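Local coordinates for putative iron-uptake ABC transport system,periplasmic iron-binding protein (Campylobacter jejuni, PDB 3E13), which binds a ferric ion in the cleft between its two lobes and probably delivers it to an ABC transporter for iron uptake, at residues S78-E83 with L258-Q263; E133-S138 with L171-K176; K161-G166 with K310-V315; Y271-R276 with Q283-F288. All blocks are in the same frame, centred on the assembly; numbering follows the deposited sequence.

Contact 1 (S78-E83 with L258-Q263)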
loop_
_atom_site.group_PDB
_atom_site.type_symbol
_atom_site.label_atom_id
_atom_site.label_comp_id
_atom_site.label_asym_id
_atom_site.label_seq_id
_atom_site.Cartn_x
_atom_site.Cartn_y
_atom_site.Cartn_z
ATOM N N SER A 78 -21.167 9.247 5.416
ATOM C CA SER A 78 -21.083 10.253 4.365
ATOM C C SER A 78 -21.739 9.675 3.119
ATOM O O SER A 78 -21.312 8.611 2.585
ATOM C CB SER A 78 -19.618 10.509 4.048
ATOM O OG SER A 78 -19.487 11.170 2.800
ATOM N N LYS A 79 -22.750 10.354 2.611
ATOM C CA LYS A 79 -23.332 9.912 1.345
ATOM C C LYS A 79 -22.330 9.966 0.198
ATOM O O LYS A 79 -22.396 9.141 -0.753
ATOM C CB LYS A 79 -24.559 10.719 0.959
ATOM C CG LYS A 79 -25.807 10.476 1.781
ATOM C CD LYS A 79 -26.966 11.278 1.282
ATOM C CE LYS A 79 -28.281 10.868 1.924
ATOM N NZ LYS A 79 -29.425 11.711 1.344
ATOM N N TYR A 80 -21.433 10.934 0.277
ATOM C CA TYR A 80 -20.429 11.144 -0.743
ATOM C C TYR A 80 -19.485 9.935 -0.787
ATOM O O TYR A 80 -19.270 9.332 -1.853
ATOM C CB TYR A 80 -19.665 12.442 -0.524
ATOM C CG TYR A 80 -18.860 12.837 -1.730
ATOM C CD1 TYR A 80 -17.502 12.497 -1.851
ATOM C CD2 TYR A 80 -19.447 13.500 -2.812
ATOM C CE1 TYR A 80 -16.780 12.788 -2.967
ATOM C CE2 TYR A 80 -18.702 13.833 -3.905
ATOM C CZ TYR A 80 -17.388 13.432 -4.021
ATOM O OH TYR A 80 -16.636 13.772 -5.099
ATOM N N LEU A 81 -18.931 9.559 0.377
ATOM C CA LEU A 81 -18.023 8.424 0.418
ATOM C C LEU A 81 -18.716 7.116 0.011
ATOM O O LEU A 81 -18.104 6.259 -0.652
ATOM C CB LEU A 81 -17.396 8.287 1.827
ATOM C CG LEU A 81 -16.539 9.422 2.349
ATOM C CD1 LEU A 81 -16.074 9.110 3.766
ATOM C CD2 LEU A 81 -15.260 9.643 1.445
ATOM N N GLU A 82 -19.982 6.937 0.396
ATOM C CA GLU A 82 -20.662 5.699 0.150
ATOM C C GLU A 82 -21.056 5.624 -1.323
ATOM O O GLU A 82 -21.150 4.555 -1.886
ATOM C CB GLU A 82 -21.884 5.524 1.091
ATOM C CG GLU A 82 -21.397 5.383 2.529
ATOM C CD GLU A 82 -22.484 5.380 3.555
ATOM O OE1 GLU A 82 -22.132 5.242 4.722
ATOM O OE2 GLU A 82 -23.675 5.470 3.192
ATOM N N GLU A 83 -21.242 6.753 -1.954
ATOM C CA GLU A 83 -21.627 6.726 -3.384
ATOM C C GLU A 83 -20.450 6.359 -4.263
ATOM O O GLU A 83 -20.577 5.648 -5.286
ATOM C CB GLU A 83 -22.200 8.055 -3.817
ATOM C CG GLU A 83 -22.615 8.046 -5.306
ATOM C CD GLU A 83 -23.710 8.991 -5.636
ATOM O OE1 GLU A 83 -24.613 9.181 -4.784
ATOM O OE2 GLU A 83 -23.646 9.578 -6.750
ATOM N N LEU A 258 -11.868 11.799 -2.287
ATOM C CA LEU A 258 -12.609 11.034 -3.311
ATOM C C LEU A 258 -13.168 11.919 -4.400
ATOM O O LEU A 258 -13.945 11.441 -5.232
ATOM C CB LEU A 258 -13.704 10.154 -2.659
ATOM C CG LEU A 258 -13.323 8.743 -2.237
ATOM C CD1 LEU A 258 -13.024 7.860 -3.431
ATOM C CD2 LEU A 258 -12.173 8.791 -1.240
ATOM N N SER A 259 -12.828 13.206 -4.389
ATOM C CA SER A 259 -13.331 14.122 -5.436
ATOM C C SER A 259 -12.663 13.831 -6.775
ATOM O O SER A 259 -11.604 13.256 -6.834
ATOM C CB SER A 259 -13.106 15.567 -5.018
ATOM O OG SER A 259 -11.755 15.935 -4.958
ATOM N N PRO A 260 -13.331 14.185 -7.874
ATOM C CA PRO A 260 -12.786 13.939 -9.208
ATOM C C PRO A 260 -11.382 14.419 -9.438
ATOM O O PRO A 260 -10.564 13.624 -9.952
ATOM C CB PRO A 260 -13.795 14.652 -10.112
ATOM C CG PRO A 260 -15.086 14.587 -9.334
ATOM C CD PRO A 260 -14.689 14.758 -7.891
ATOM N N GLU A 261 -11.070 15.657 -9.039
ATOM C CA GLU A 261 -9.758 16.221 -9.274
ATOM C C GLU A 261 -8.667 15.506 -8.498
ATOM O O GLU A 261 -7.597 15.266 -9.029
ATOM C CB GLU A 261 -9.694 17.749 -9.010
ATOM C CG GLU A 261 -8.317 18.319 -9.318
ATOM C CD GLU A 261 -8.179 19.828 -9.253
ATOM O OE1 GLU A 261 -9.033 20.498 -8.653
ATOM O OE2 GLU A 261 -7.187 20.330 -9.871
ATOM N N ILE A 262 -8.981 15.111 -7.268
ATOM C CA ILE A 262 -7.971 14.532 -6.414
ATOM C C ILE A 262 -7.717 13.070 -6.811
ATOM O O ILE A 262 -6.564 12.615 -6.818
ATOM C CB ILE A 262 -8.382 14.678 -4.955
ATOM C CG1 ILE A 262 -8.547 16.155 -4.614
ATOM C CG2 ILE A 262 -7.382 14.023 -4.040
ATOM C CD1 ILE A 262 -7.247 17.028 -4.841
ATOM N N GLN A 263 -8.777 12.347 -7.170
ATOM C CA GLN A 263 -8.606 10.994 -7.658
ATOM C C GLN A 263 -7.797 10.984 -8.942
ATOM O O GLN A 263 -6.975 10.102 -9.168
ATOM C CB GLN A 263 -9.956 10.312 -7.821
ATOM C CG GLN A 263 -10.629 10.068 -6.484
ATOM C CD GLN A 263 -10.185 8.780 -5.877
ATOM O OE1 GLN A 263 -10.311 7.730 -6.492
ATOM N NE2 GLN A 263 -9.598 8.859 -4.698
#
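The ring of Y80 meets the backbone at L258 with its edge: the carbonyl carbon of L258 lies in the ring plane, and L258 O and S259 N sit close to that plane, with CE1 of Y80 3.9 Å from L258 O. Beyond this edge, OH of Y80 reaches the start of helix 260-268, 3.3 Å from CA of S259 and 3.5 Å from CD of P260. Chi1 of Y80 (-166°) sets CG trans to the backbone N, which carries the phenol across to the turn at 258-260. The Y80 ring also meets that of F84, their planes inclined at about 60°.

The remaining contact is apolar. L258 sends CB to CE1 of Y80 at 4.1 Å, while its CD2 meets CD2 of L81 at 4.2 Å, the two leucine side chains crossing at about a right angle. L81 N in turn donates to OG of S78 (3.0 Å, N-H...O angle 175°), an N-cap that ties off the first turn of helix 79-84; E255 is a second partner of that hydroxyl. R276 NH1 binds L258 O. The capped start of helix 79-84 thus meets the start of helix 260-268, where S259 sits at the N-cap position with its OG bonded to F256 O, within one lobe of a periplasmic binding protein fold, at the junction of helices 247-257 and 260-268.

Contact 2 (E133-S138 with L171-K176)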
loop_
_atom_site.group_PDB
_atom_site.type_symbol
_atom_site.label_atom_id
_atom_site.label_comp_id
_atom_site.label_asym_id
_atom_site.label_seq_id
_atom_site.Cartn_x
_atom_site.Cartn_y
_atom_site.Cartn_z
ATOM N N GLU A 133 18.066 -14.890 -5.495
ATOM C CA GLU A 133 17.588 -14.181 -6.692
ATOM C C GLU A 133 16.443 -13.206 -6.405
ATOM O O GLU A 133 16.029 -12.475 -7.321
ATOM C CB GLU A 133 17.143 -15.178 -7.768
ATOM C CG GLU A 133 18.289 -16.007 -8.359
ATOM C CD GLU A 133 17.808 -16.987 -9.435
ATOM O OE1 GLU A 133 18.633 -17.648 -10.124
ATOM O OE2 GLU A 133 16.584 -17.084 -9.623
ATOM N N ILE A 134 15.994 -13.157 -5.166
ATOM C CA ILE A 134 14.815 -12.351 -4.775
ATOM C C ILE A 134 15.245 -11.220 -3.865
ATOM O O ILE A 134 16.113 -11.409 -3.019
ATOM C CB ILE A 134 13.815 -13.230 -4.008
ATOM C CG1 ILE A 134 13.513 -14.526 -4.756
ATOM C CG2 ILE A 134 12.534 -12.450 -3.672
ATOM C CD1 ILE A 134 12.929 -14.325 -6.021
ATOM N N VAL A 135 14.608 -10.043 -3.971
ATOM C CA VAL A 135 14.725 -9.006 -2.952
ATOM C C VAL A 135 13.322 -8.548 -2.494
ATOM O O VAL A 135 12.386 -8.455 -3.294
ATOM C CB VAL A 135 15.577 -7.775 -3.411
ATOM C CG1 VAL A 135 17.062 -8.163 -3.481
ATOM C CG2 VAL A 135 15.145 -7.268 -4.775
ATOM N N MET A 136 13.220 -8.243 -1.210
ATOM C CA MET A 136 12.013 -7.755 -0.604
ATOM C C MET A 136 12.432 -6.923 0.572
ATOM O O MET A 136 13.414 -7.239 1.237
ATOM C CB MET A 136 11.120 -8.902 -0.144
ATOM C CG MET A 136 9.740 -8.432 0.334
ATOM S SD MET A 136 8.629 -9.820 0.708
ATOM C CE MET A 136 8.939 -10.037 2.420
ATOM N N ARG A 137 11.671 -5.878 0.832
ATOM C CA ARG A 137 11.883 -5.047 2.010
ATOM C C ARG A 137 11.536 -5.772 3.308
ATOM O O ARG A 137 11.016 -6.903 3.327
ATOM C CB ARG A 137 11.071 -3.798 1.893
ATOM C CG ARG A 137 9.595 -3.952 2.112
ATOM C CD ARG A 137 8.819 -2.753 1.759
ATOM N NE ARG A 137 9.178 -1.581 2.561
ATOM C CZ ARG A 137 8.854 -0.327 2.264
ATOM N NH1 ARG A 137 8.185 -0.020 1.143
ATOM N NH2 ARG A 137 9.215 0.646 3.061
ATOM N N SER A 138 11.808 -5.077 4.410
ATOM C CA SER A 138 11.601 -5.659 5.725
ATOM C C SER A 138 10.227 -6.267 5.904
ATOM O O SER A 138 9.236 -5.755 5.413
ATOM C CB SER A 138 11.773 -4.587 6.791
ATOM O OG SER A 138 11.725 -5.187 8.088
ATOM N N LEU A 171 16.553 -14.455 -0.128
ATOM C CA LEU A 171 16.911 -13.077 -0.342
ATOM C C LEU A 171 18.332 -12.942 -0.848
ATOM O O LEU A 171 19.254 -13.552 -0.318
ATOM C CB LEU A 171 16.728 -12.264 0.918
ATOM C CG LEU A 171 15.324 -12.190 1.510
ATOM C CD1 LEU A 171 15.370 -11.377 2.700
ATOM C CD2 LEU A 171 14.379 -11.604 0.446
ATOM N N ALA A 172 18.513 -12.144 -1.890
ATOM C CA ALA A 172 19.852 -11.836 -2.379
ATOM C C ALA A 172 20.661 -11.063 -1.337
ATOM O O ALA A 172 21.885 -11.211 -1.295
ATOM C CB ALA A 172 19.786 -11.048 -3.668
ATOM N N THR A 173 19.990 -10.206 -0.581
ATOM C CA THR A 173 20.572 -9.375 0.473
ATOM C C THR A 173 19.571 -9.247 1.599
ATOM O O THR A 173 18.383 -9.375 1.386
ATOM C CB THR A 173 20.932 -7.927 -0.033
ATOM O OG1 THR A 173 19.725 -7.185 -0.333
ATOM C CG2 THR A 173 21.743 -7.930 -1.322
ATOM N N ASN A 174 20.046 -8.960 2.818
ATOM C CA ASN A 174 19.170 -8.450 3.840
ATOM C C ASN A 174 18.348 -7.327 3.261
ATOM O O ASN A 174 18.813 -6.568 2.398
ATOM C CB ASN A 174 19.931 -7.904 5.062
ATOM C CG ASN A 174 20.758 -8.965 5.779
ATOM O OD1 ASN A 174 20.381 -10.121 5.876
ATOM N ND2 ASN A 174 21.888 -8.528 6.340
ATOM N N PRO A 175 17.118 -7.191 3.725
ATOM C CA PRO A 175 16.304 -6.053 3.303
ATOM C C PRO A 175 17.013 -4.723 3.501
ATOM O O PRO A 175 17.557 -4.412 4.565
ATOM C CB PRO A 175 15.063 -6.182 4.159
ATOM C CG PRO A 175 14.993 -7.628 4.457
ATOM C CD PRO A 175 16.398 -8.066 4.661
ATOM N N LYS A 176 17.051 -3.954 2.423
ATOM C CA LYS A 176 17.746 -2.684 2.404
ATOM C C LYS A 176 16.802 -1.681 1.794
ATOM O O LYS A 176 16.555 -1.737 0.586
ATOM C CB LYS A 176 19.036 -2.822 1.615
ATOM C CG LYS A 176 19.957 -1.628 1.702
ATOM C CD LYS A 176 21.239 -1.822 0.901
ATOM C CE LYS A 176 22.121 -0.572 0.967
ATOM N NZ LYS A 176 23.450 -0.710 0.311
HETATM O O HOH W 1 16.079 -8.040 0.293
#
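Between I134 and A172 runs the one direct hydrogen bond of the contact: A172 N donates to I134 O at 2.8 Å, nearly straight at 166° and almost in line with the C=O bond. The same oxygen also receives a CA-H...O contact from L171, whose CA is 3.3 Å away from I134 O, so one carbonyl takes two adjacent groups of the loop. This single bridge pairs I134 with L171.

A second polar link runs through a water, which accepts from M136 N at 3.2 Å and donates to T173 O at 2.9 Å, bridging the backbones where they have drawn apart.

Apolar contacts lie around these bonds. CB of A172 packs on CG1 of V135 at 4.0 Å. CB of L171 points away from the strand overall, but chi1 of -61° and an extended chi2 bring CD2 back over the backbone, 3.9 Å from M136 N. Further along, the ring of P175 closes on the backbone of 136-138, its CB 3.4 Å from S138 N and its CG close to M136 O.

Strand 134-135 also pairs with strand 193-197, and R137 forms a salt bridge with D179, its side chain beside the iron ligands Y143 and Y200. A single backbone bridge thus joins the loop after helix 157-170 to strand 134-135 of a periplasmic binding protein fold, with R137 next to the ferric site.

Contact 3 (K161-G166 with K310-V315)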
loop_
_atom_site.group_PDB
_atom_site.type_symbol
_atom_site.label_atom_id
_atom_site.label_comp_id
_atom_site.label_asym_id
_atom_site.label_seq_id
_atom_site.Cartn_x
_atom_site.Cartn_y
_atom_site.Cartn_z
ATOM N N LYS A 161 3.826 -19.891 6.660
ATOM C CA LYS A 161 5.095 -19.997 7.369
ATOM C C LYS A 161 6.131 -20.541 6.418
ATOM O O LYS A 161 7.253 -20.070 6.394
ATOM C CB LYS A 161 4.974 -20.889 8.593
ATOM C CG LYS A 161 6.231 -20.921 9.408
ATOM C CD LYS A 161 6.023 -21.723 10.673
ATOM C CE LYS A 161 7.348 -21.916 11.382
ATOM N NZ LYS A 161 7.175 -22.767 12.606
ATOM N N ALA A 162 5.780 -21.558 5.631
ATOM C CA ALA A 162 6.720 -22.100 4.669
ATOM C C ALA A 162 7.169 -21.036 3.637
ATOM O O ALA A 162 8.347 -20.988 3.256
ATOM C CB ALA A 162 6.134 -23.275 4.001
ATOM N N TRP A 163 6.217 -20.213 3.204
ATOM C CA TRP A 163 6.509 -19.110 2.292
ATOM C C TRP A 163 7.468 -18.111 2.895
ATOM O O TRP A 163 8.476 -17.781 2.266
ATOM C CB TRP A 163 5.226 -18.411 1.886
ATOM C CG TRP A 163 5.445 -17.321 0.900
ATOM C CD1 TRP A 163 5.553 -17.442 -0.470
ATOM C CD2 TRP A 163 5.529 -15.943 1.185
ATOM N NE1 TRP A 163 5.719 -16.208 -1.042
ATOM C CE2 TRP A 163 5.715 -15.258 -0.050
ATOM C CE3 TRP A 163 5.522 -15.188 2.373
ATOM C CZ2 TRP A 163 5.836 -13.869 -0.114
ATOM C CZ3 TRP A 163 5.657 -13.819 2.292
ATOM C CH2 TRP A 163 5.820 -13.175 1.072
ATOM N N ALA A 164 7.193 -17.691 4.113
ATOM C CA ALA A 164 8.025 -16.705 4.803
ATOM C C ALA A 164 9.461 -17.222 4.971
ATOM O O ALA A 164 10.413 -16.504 4.708
ATOM C CB ALA A 164 7.405 -16.310 6.126
ATOM N N LYS A 165 9.583 -18.489 5.365
ATOM C CA LYS A 165 10.873 -19.124 5.545
ATOM C C LYS A 165 11.670 -19.201 4.257
ATOM O O LYS A 165 12.874 -18.852 4.234
ATOM C CB LYS A 165 10.684 -20.508 6.198
ATOM C CG LYS A 165 11.964 -21.330 6.369
ATOM C CD LYS A 165 11.690 -22.656 7.105
ATOM C CE LYS A 165 12.978 -23.517 7.226
ATOM N NZ LYS A 165 12.704 -24.977 7.214
ATOM N N GLY A 166 10.999 -19.578 3.165
ATOM C CA GLY A 166 11.655 -19.706 1.895
ATOM C C GLY A 166 12.070 -18.364 1.320
ATOM O O GLY A 166 13.147 -18.212 0.768
ATOM N N LYS A 310 3.602 -12.646 13.749
ATOM C CA LYS A 310 4.194 -13.757 14.506
ATOM C C LYS A 310 4.940 -14.715 13.594
ATOM O O LYS A 310 6.003 -15.192 13.935
ATOM C CB LYS A 310 3.128 -14.461 15.315
ATOM C CG LYS A 310 2.783 -13.702 16.568
ATOM C CD LYS A 310 1.514 -14.211 17.150
ATOM C CE LYS A 310 1.257 -13.592 18.520
ATOM N NZ LYS A 310 -0.055 -13.966 19.081
ATOM N N ILE A 311 4.386 -14.995 12.420
ATOM C CA ILE A 311 5.078 -15.850 11.491
ATOM C C ILE A 311 6.365 -15.271 10.991
ATOM O O ILE A 311 7.387 -15.977 10.968
ATOM C CB ILE A 311 4.145 -16.235 10.337
ATOM C CG1 ILE A 311 3.040 -17.140 10.848
ATOM C CG2 ILE A 311 4.916 -16.900 9.144
ATOM C CD1 ILE A 311 2.025 -17.569 9.735
ATOM N N TYR A 312 6.387 -13.994 10.599
ATOM C CA TYR A 312 7.622 -13.434 10.149
ATOM C C TYR A 312 8.659 -13.473 11.304
ATOM O O TYR A 312 9.835 -13.745 11.039
ATOM C CB TYR A 312 7.416 -11.986 9.730
ATOM C CG TYR A 312 6.972 -11.757 8.295
ATOM C CD1 TYR A 312 5.979 -10.815 8.003
ATOM C CD2 TYR A 312 7.603 -12.368 7.233
ATOM C CE1 TYR A 312 5.610 -10.540 6.671
ATOM C CE2 TYR A 312 7.212 -12.095 5.894
ATOM C CZ TYR A 312 6.240 -11.191 5.636
ATOM O OH TYR A 312 5.912 -10.905 4.318
ATOM N N ASP A 313 8.227 -13.161 12.520
ATOM C CA ASP A 313 9.118 -13.104 13.696
ATOM C C ASP A 313 9.705 -14.518 13.913
ATOM O O ASP A 313 10.900 -14.663 14.168
ATOM C CB ASP A 313 8.368 -12.653 14.979
ATOM C CG ASP A 313 8.085 -11.146 15.081
ATOM O OD1 ASP A 313 8.475 -10.311 14.215
ATOM O OD2 ASP A 313 7.413 -10.684 16.063
ATOM N N GLU A 314 8.864 -15.547 13.774
ATOM C CA GLU A 314 9.207 -16.959 14.030
ATOM C C GLU A 314 10.241 -17.513 13.087
ATOM O O GLU A 314 11.114 -18.262 13.528
ATOM C CB GLU A 314 7.985 -17.880 13.897
ATOM C CG GLU A 314 6.936 -17.768 14.973
ATOM C CD GLU A 314 5.634 -18.489 14.624
ATOM O OE1 GLU A 314 5.627 -19.445 13.795
ATOM O OE2 GLU A 314 4.585 -18.079 15.167
ATOM N N VAL A 315 10.166 -17.144 11.801
ATOM C CA VAL A 315 11.094 -17.671 10.813
ATOM C C VAL A 315 12.430 -16.901 10.745
ATOM O O VAL A 315 13.338 -17.337 10.064
ATOM C CB VAL A 315 10.427 -17.800 9.392
ATOM C CG1 VAL A 315 9.114 -18.557 9.498
ATOM C CG2 VAL A 315 10.288 -16.438 8.697
#
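K161 and E314 make the charged link between the helices, a long salt bridge with NZ of K161 3.9 Å from OE1 of E314. CG of K161 stands opposite the backbone N (chi1 -175°), and the extended chain runs past V315 to E314. It crosses the glutamate at about a right angle, and CD and CE lie as near to OE1 as NZ does.

Next to this bridge CG of K161 slides past V315, 3.7 Å from its CG1, and CG2 of I311 presses on CA of K161 at 3.6 Å. A164 is the small residue at the middle of the interface: its CB meets CG2 of V315 at 3.9 Å, CG2 of I311 at 4.0 Å and CD2 of Y312. V315 straddles the neighbouring turn, CG1 toward K161 and K165, CG2 toward A164. CB of Y312 points away from helix 157-170, but the ring reaches W163, OH lying in the plane of the indole at its edge, 3.6 Å from CZ3 of W163. Both polar ends are satisfied beyond the contact, W163 NE1 by Y122 O and Y312 OH by S144 O.

The axes of the two short helical segments pass 9.1 Å apart at -47°, and L148 of helix 142-155 packs against W163, I311 and Y312. Most of the grip is therefore apolar; the distant K161-E314 pair at the exposed margin probably adds little beyond a loose electrostatic attraction.

Contact 4 (Y271-R276 with Q283-F288)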
loop_
_atom_site.group_PDB
_atom_site.type_symbol
_atom_site.label_atom_id
_atom_site.label_comp_id
_atom_site.label_asym_id
_atom_site.label_seq_id
_atom_site.Cartn_x
_atom_site.Cartn_y
_atom_site.Cartn_z
ATOM N N TYR A 271 0.539 7.573 -9.697
ATOM C CA TYR A 271 0.495 6.320 -10.410
ATOM C C TYR A 271 -0.239 5.193 -9.709
ATOM O O TYR A 271 -0.028 4.048 -10.034
ATOM C CB TYR A 271 1.926 5.936 -10.870
ATOM C CG TYR A 271 2.496 7.134 -11.630
ATOM C CD1 TYR A 271 2.046 7.445 -12.907
ATOM C CD2 TYR A 271 3.333 8.042 -11.004
ATOM C CE1 TYR A 271 2.491 8.569 -13.539
ATOM C CE2 TYR A 271 3.798 9.144 -11.643
ATOM C CZ TYR A 271 3.370 9.408 -12.917
ATOM O OH TYR A 271 3.782 10.558 -13.578
ATOM N N GLU A 272 -1.158 5.573 -8.827
ATOM C CA GLU A 272 -2.010 4.610 -8.133
ATOM C C GLU A 272 -3.269 4.385 -8.934
ATOM O O GLU A 272 -3.531 5.097 -9.913
ATOM C CB GLU A 272 -2.340 5.073 -6.731
ATOM C CG GLU A 272 -1.113 5.243 -5.830
ATOM C CD GLU A 272 -1.448 5.844 -4.485
ATOM O OE1 GLU A 272 -1.369 7.083 -4.364
ATOM O OE2 GLU A 272 -1.780 5.063 -3.574
ATOM N N PHE A 273 -4.027 3.365 -8.560
ATOM C CA PHE A 273 -5.360 3.118 -9.165
ATOM C C PHE A 273 -6.401 3.901 -8.382
ATOM O O PHE A 273 -6.510 3.767 -7.153
ATOM C CB PHE A 273 -5.721 1.624 -9.154
ATOM C CG PHE A 273 -4.734 0.739 -9.870
ATOM C CD1 PHE A 273 -3.953 -0.134 -9.169
ATOM C CD2 PHE A 273 -4.666 0.724 -11.253
ATOM C CE1 PHE A 273 -3.027 -0.957 -9.853
ATOM C CE2 PHE A 273 -3.745 -0.095 -11.917
ATOM C CZ PHE A 273 -2.957 -0.931 -11.194
ATOM N N PRO A 274 -7.240 4.690 -9.055
ATOM C CA PRO A 274 -8.338 5.381 -8.358
ATOM C C PRO A 274 -9.350 4.425 -7.777
ATOM O O PRO A 274 -9.577 3.322 -8.315
ATOM C CB PRO A 274 -9.027 6.177 -9.463
ATOM C CG PRO A 274 -8.683 5.431 -10.718
ATOM C CD PRO A 274 -7.290 4.905 -10.515
ATOM N N ILE A 275 -10.037 4.872 -6.731
ATOM C CA ILE A 275 -11.202 4.147 -6.230
ATOM C C ILE A 275 -12.413 4.437 -7.105
ATOM O O ILE A 275 -13.183 3.529 -7.397
ATOM C CB ILE A 275 -11.470 4.535 -4.778
ATOM C CG1 ILE A 275 -10.300 4.067 -3.943
ATOM C CG2 ILE A 275 -12.809 3.978 -4.273
ATOM C CD1 ILE A 275 -10.109 2.597 -3.817
ATOM N N ARG A 276 -12.576 5.669 -7.532
ATOM C CA ARG A 276 -13.745 6.016 -8.336
ATOM C C ARG A 276 -13.684 5.304 -9.653
ATOM O O ARG A 276 -12.605 5.202 -10.274
ATOM C CB ARG A 276 -13.777 7.516 -8.614
ATOM C CG ARG A 276 -13.970 8.435 -7.481
ATOM C CD ARG A 276 -13.968 9.880 -7.896
ATOM N NE ARG A 276 -15.155 10.206 -8.719
ATOM C CZ ARG A 276 -16.145 11.036 -8.375
ATOM N NH1 ARG A 276 -16.159 11.656 -7.205
ATOM N NH2 ARG A 276 -17.140 11.241 -9.258
ATOM N N GLN A 283 -1.669 7.478 -18.295
ATOM C CA GLN A 283 -1.146 6.658 -19.393
ATOM C C GLN A 283 -0.078 5.652 -18.931
ATOM O O GLN A 283 -0.027 4.522 -19.405
ATOM C CB GLN A 283 -0.542 7.530 -20.505
ATOM C CG GLN A 283 -1.383 8.690 -20.928
ATOM C CD GLN A 283 -2.840 8.393 -21.104
ATOM O OE1 GLN A 283 -3.711 9.178 -20.582
ATOM N NE2 GLN A 283 -3.169 7.330 -21.797
ATOM N N THR A 284 0.755 6.063 -17.981
ATOM C CA THR A 284 1.738 5.176 -17.374
ATOM C C THR A 284 1.064 3.985 -16.719
ATOM O O THR A 284 1.501 2.849 -16.829
ATOM C CB THR A 284 2.518 5.968 -16.333
ATOM O OG1 THR A 284 3.335 6.946 -16.999
ATOM C CG2 THR A 284 3.459 5.128 -15.584
ATOM N N VAL A 285 -0.012 4.244 -16.003
ATOM C CA VAL A 285 -0.694 3.154 -15.318
ATOM C C VAL A 285 -1.385 2.217 -16.349
ATOM O O VAL A 285 -1.412 1.031 -16.177
ATOM C CB VAL A 285 -1.721 3.714 -14.296
ATOM C CG1 VAL A 285 -2.556 2.652 -13.685
ATOM C CG2 VAL A 285 -0.972 4.494 -13.187
ATOM N N LYS A 286 -1.952 2.751 -17.411
ATOM C CA LYS A 286 -2.474 1.895 -18.448
ATOM C C LYS A 286 -1.414 0.975 -19.018
ATOM O O LYS A 286 -1.674 -0.182 -19.315
ATOM C CB LYS A 286 -3.028 2.756 -19.584
ATOM C CG LYS A 286 -4.254 3.585 -19.216
ATOM C CD LYS A 286 -4.744 4.423 -20.411
ATOM C CE LYS A 286 -6.098 5.098 -20.080
ATOM N NZ LYS A 286 -7.135 4.155 -19.460
ATOM N N ASP A 287 -0.196 1.482 -19.091
ATOM C CA ASP A 287 0.930 0.675 -19.632
ATOM C C ASP A 287 1.353 -0.459 -18.706
ATOM O O ASP A 287 2.079 -1.376 -19.139
ATOM C CB ASP A 287 2.131 1.602 -19.900
ATOM C CG ASP A 287 2.100 2.225 -21.281
ATOM O OD1 ASP A 287 2.944 3.104 -21.494
ATOM O OD2 ASP A 287 1.271 1.883 -22.146
ATOM N N PHE A 288 0.955 -0.421 -17.434
ATOM C CA PHE A 288 1.227 -1.582 -16.545
ATOM C C PHE A 288 0.543 -2.836 -17.084
ATOM O O PHE A 288 1.047 -3.959 -16.913
ATOM C CB PHE A 288 0.716 -1.357 -15.106
ATOM C CG PHE A 288 1.397 -0.243 -14.337
ATOM C CD1 PHE A 288 2.659 0.252 -14.695
ATOM C CD2 PHE A 288 0.747 0.304 -13.265
ATOM C CE1 PHE A 288 3.226 1.301 -13.984
ATOM C CE2 PHE A 288 1.309 1.335 -12.521
ATOM C CZ PHE A 288 2.535 1.844 -12.895
#
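Helix 283-288 packs on the turn that leads from helix 260-268 into the short, weakly bonded strand 273-274, with Y271, V285, F273 and F288 forming an apolar junction. V285 supplies the centre, each methyl serving a different residue. Chi1 of 173° places CG1 trans to the backbone N and directs it at the F273 ring, 3.5 Å from CE2 of F273, while CG2 turns to the backbone of Y271, 3.3 Å from its carbonyl O, and lies near the plane of the Y271 ring at its edge.

T284 crosses Y271 obliquely. Its CB is 3.8 Å from CD1 of Y271, with CG2 at a similar distance; its OG1 is bonded to N206. F288, one turn along, presents its ring edge: Y271 O lies near the plane of that ring, 3.9 Å from CE2 of F288, and CZ of F273 is also close to the plane, 4.4 Å from CD2 of F288. T284 O and CA of V285 lie over one face of the F288 ring, both toward the rim.

Y271 has positive phi (63°), which turns the chain out of the preceding helix. CB of E272 points away from helix 283-288, and its carboxylate forms salt bridges with R10 and R102 and a hydrogen bond with T100. Strand 273-274 pairs antiparallel with strand 97-109, and E272 lies beside Y12 and Y199, placing the junction next to the ferric-ion site of the binding-protein cleft.

Overall arrangement
Contacts 1 and 4 are neighbours, with centres about 17 Å apart: helix 260-268 leads from one to the other, and Q263 OE1 probably accepts a hydrogen bond from I275 N, 2.9 Å long. Contacts 2 and 3, centres about 14 Å apart, touch through CE of M136 and OH of Y312, on the opposite side of the chain's centre from contact 1. Contacts 2 and 4 both approach the iron. The side chain of R137 in contact 2 is about 6 Å from the bound Fe (III) ion. The side chain of E272 in contact 4 is about 7 Å from the bound Fe (III) ion. Contacts 2 and 4 reach the same sheet without touching, whereas contacts 1 and 3 are about 39 Å apart between centres.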